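Local coordinates for protein NADP-dependent alcohol dehydrogenase (PDB 2OUI) that probably catalyses the NADP(H)-dependent interconversion of alcohols and aldehydes or ketones, as a tetrameric, zinc-binding member of the medium-chain dehydrogenase family, at residues C171-G176 with V253-P258. The protein carries 1 engineered substitution. Sequence-based numbering, arbitrary orientation.
Sequences CVIGIG and VKMIKP. With EDO (1,2-ethanediol), chain J.
Cys171 meets Met255 sulfur to sulfur: SG of Cys171 lies 3.6 Å from SD of Met255, and the CB of Cys171 is 3.7 Å from that same SD, so the thioether rests against the whole short cysteine side chain. No hydrogen bond crosses between 171-176 and 253-258, and the 113 Å² they bury together comes from three buried residues, which identifies the contact as apolar packing. Backbone bonds of Cys171 to Lys238 and Val240 pair its strand with strand 236-241. Val172 faces the other side of the sheet, where it packs on Ser182 and Val183 of helix 177-188. Two residues on from Cys171, Ile173 again points toward the helix end, and its CD1 meets CE of Met255 tip to tip at 3.7 Å. The methionine serves both partners because its chain is extended about CB-CG and then turns about the CG-SD bond (chi3 67°), bringing the methyl to Ile173 while the sulfur stays by Cys171. Ile223 and Ile227 of helix 223-230 also touch Met255, and Ile227 reaches Cys171 too. Past the strand, Gly174 has a positive phi (107°), at which a CB would press against the carbonyl O of Ile173, which is why glycine suits the position. Ile175 N then donates a nearly straight 2.9 Å hydrogen bond to O2 of a 1,2-ethanediol, probably from the crystallisation liquor, which is also bound by the backbone N of Ser199 and Arg200. Gly176 occupies the N-cap position of helix 177-188. With the parallel sheet, Gly174, Gly176 and Gly179 fit the GxGxxG pattern of a Rossmann-type dinucleotide-binding turn, consistent with the NADP-binding domain of this dehydrogenase.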
ATOM      1  N   CYS A 171      17.867  -5.606  10.165  1.00 22.89           N
ATOM      2  CA  CYS A 171      18.581  -6.808  10.625  1.00 22.79           C
ATOM      3  C   CYS A 171      18.080  -8.013   9.835  1.00 21.92           C
ATOM      4  O   CYS A 171      16.879  -8.209   9.721  1.00 22.67           O
ATOM      5  CB  CYS A 171      18.336  -7.059  12.109  1.00 24.29           C
ATOM      6  SG  CYS A 171      19.236  -8.502  12.732  1.00 25.53           S
ATOM      7  N   VAL A 172      19.005  -8.792   9.278  1.00 22.75           N
ATOM      8  CA  VAL A 172      18.670 -10.095   8.684  1.00 21.34           C
ATOM      9  C   VAL A 172      19.142 -11.181   9.644  1.00 22.72           C
ATOM     10  O   VAL A 172      20.337 -11.244   9.969  1.00 22.35           O
ATOM     11  CB  VAL A 172      19.396 -10.286   7.328  1.00 21.99           C
ATOM     12  CG1 VAL A 172      19.089 -11.678   6.775  1.00 23.83           C
ATOM     13  CG2 VAL A 172      18.970  -9.199   6.344  1.00 20.38           C
ATOM     14  N   ILE A 173      18.211 -12.002  10.134  1.00 21.77           N
ATOM     15  CA  ILE A 173      18.579 -13.084  11.061  1.00 21.67           C
ATOM     16  C   ILE A 173      18.618 -14.392  10.282  1.00 23.15           C
ATOM     17  O   ILE A 173      17.585 -14.874   9.808  1.00 23.04           O
ATOM     18  CB  ILE A 173      17.593 -13.208  12.248  1.00 22.60           C
ATOM     19  CG1 ILE A 173      17.451 -11.865  12.959  1.00 25.61           C
ATOM     20  CG2 ILE A 173      18.072 -14.283  13.222  1.00 22.25           C
ATOM     21  CD1 ILE A 173      16.312 -11.803  13.977  1.00 21.42           C
ATOM     22  N   GLY A 174      19.824 -14.929  10.123  1.00 24.18           N
ATOM     23  CA  GLY A 174      20.031 -16.195   9.455  1.00 25.84           C
ATOM     24  C   GLY A 174      20.635 -15.878   8.120  1.00 25.28           C
ATOM     25  O   GLY A 174      20.009 -15.222   7.289  1.00 27.92           O
ATOM     26  N   ILE A 175      21.869 -16.317   7.918  1.00 25.82           N
ATOM     27  CA  ILE A 175      22.652 -15.974   6.740  0.50 26.15           C
ATOM     28  C   ILE A 175      23.090 -17.211   5.928  1.00 27.33           C
ATOM     29  O   ILE A 175      24.229 -17.282   5.516  1.00 27.42           O
ATOM     30  CB  ILE A 175      23.891 -15.116   7.145  0.50 26.51           C
ATOM     31  CG1 ILE A 175      23.466 -13.901   7.978  0.50 28.09           C
ATOM     32  CG2 ILE A 175      24.650 -14.617   5.937  0.50 28.45           C
ATOM     33  CD1 ILE A 175      22.552 -12.936   7.233  0.50 26.60           C
ATOM     34  N   GLY A 176      22.200 -18.180   5.735  1.00 25.71           N
ATOM     35  CA  GLY A 176      22.461 -19.207   4.737  1.00 25.22           C
ATOM     36  C   GLY A 176      22.282 -18.540   3.378  1.00 24.70           C
ATOM     37  O   GLY A 176      22.174 -17.322   3.283  1.00 24.13           O
ATOM     38  N   VAL A 253      11.190  -9.457  17.507  1.00 22.81           N
ATOM     39  CA  VAL A 253      10.276  -8.525  18.150  1.00 22.14           C
ATOM     40  C   VAL A 253      11.039  -7.695  19.185  1.00 24.00           C
ATOM     41  O   VAL A 253      10.740  -6.516  19.370  1.00 23.76           O
ATOM     42  CB  VAL A 253       9.113  -9.278  18.850  1.00 23.06           C
ATOM     43  CG1 VAL A 253       8.314  -8.349  19.804  1.00 22.27           C
ATOM     44  CG2 VAL A 253       8.220  -9.974  17.815  1.00 21.26           C
ATOM     45  N   LYS A 254      12.021  -8.302  19.858  1.00 22.98           N
ATOM     46  CA  LYS A 254      12.742  -7.578  20.921  1.00 24.07           C
ATOM     47  C   LYS A 254      13.744  -6.554  20.368  1.00 23.70           C
ATOM     48  O   LYS A 254      14.088  -5.586  21.053  1.00 26.19           O
ATOM     49  CB  LYS A 254      13.432  -8.539  21.888  1.00 23.65           C
ATOM     50  CG  LYS A 254      12.453  -9.418  22.708  1.00 24.91           C
ATOM     51  CD  LYS A 254      13.194 -10.493  23.493  1.00 29.76           C
ATOM     52  CE  LYS A 254      12.200 -11.385  24.215  1.00 34.32           C
ATOM     53  NZ  LYS A 254      12.872 -12.400  25.101  1.00 37.62           N
ATOM     54  N   MET A 255      14.212  -6.759  19.140  1.00 21.59           N
ATOM     55  CA  MET A 255      15.213  -5.840  18.580  1.00 21.95           C
ATOM     56  C   MET A 255      14.625  -4.756  17.679  1.00 22.47           C
ATOM     57  O   MET A 255      15.360  -3.838  17.280  1.00 24.67           O
ATOM     58  CB  MET A 255      16.262  -6.610  17.772  1.00 22.86           C
ATOM     59  CG  MET A 255      15.682  -7.151  16.505  1.00 20.66           C
ATOM     60  SD  MET A 255      16.981  -7.923  15.493  1.00 26.06           S
ATOM     61  CE  MET A 255      17.433  -9.353  16.506  1.00 21.26           C
ATOM     62  N   ILE A 256      13.326  -4.847  17.380  1.00 20.47           N
ATOM     63  CA  ILE A 256      12.693  -3.979  16.389  1.00 19.59           C
ATOM     64  C   ILE A 256      11.923  -2.827  17.031  1.00 19.77           C
ATOM     65  O   ILE A 256      11.337  -2.976  18.119  1.00 21.21           O
ATOM     66  CB  ILE A 256      11.788  -4.787  15.421  1.00 21.58           C
ATOM     67  CG1 ILE A 256      11.629  -4.062  14.068  1.00 22.81           C
ATOM     68  CG2 ILE A 256      10.442  -5.147  16.060  1.00 20.25           C
ATOM     69  CD1 ILE A 256      10.868  -4.894  13.025  1.00 20.97           C
ATOM     70  N   LYS A 257      11.947  -1.667  16.380  1.00 19.35           N
ATOM     71  CA  LYS A 257      11.176  -0.507  16.866  1.00 21.43           C
ATOM     72  C   LYS A 257       9.674  -0.784  16.748  1.00 21.65           C
ATOM     73  O   LYS A 257       9.271  -1.607  15.909  1.00 21.83           O
ATOM     74  CB  LYS A 257      11.477   0.688  15.948  1.00 19.95           C
ATOM     75  CG  LYS A 257      12.882   1.232  16.071  1.00 24.06           C
ATOM     76  CD  LYS A 257      13.107   2.338  15.026  1.00 26.63           C
ATOM     77  CE  LYS A 257      14.463   3.005  15.205  1.00 27.00           C
ATOM     78  NZ  LYS A 257      14.616   4.044  14.133  1.00 35.67           N
ATOM     79  N   PRO A 258       8.830  -0.029  17.487  1.00 21.99           N
ATOM     80  CA  PRO A 258       7.395  -0.101  17.218  1.00 22.64           C
ATOM     81  C   PRO A 258       7.083   0.554  15.878  1.00 22.31           C
ATOM     82  O   PRO A 258       7.843   1.422  15.427  1.00 23.30           O
ATOM     83  CB  PRO A 258       6.789   0.751  18.339  1.00 22.26           C
ATOM     84  CG  PRO A 258       7.874   1.760  18.666  1.00 23.25           C
ATOM     85  CD  PRO A 258       9.134   0.932  18.575  1.00 24.12           C
TER
HETATM   86  C1  EDO J2003      25.226 -19.016   9.098  1.00 35.36           C
HETATM   87  O1  EDO J2003      25.460 -18.852  10.501  1.00 32.83           O
HETATM   88  C2  EDO J2003      23.725 -19.038   8.853  1.00 31.45           C
HETATM   89  O2  EDO J2003      23.069 -18.194   9.818  1.00 30.72           O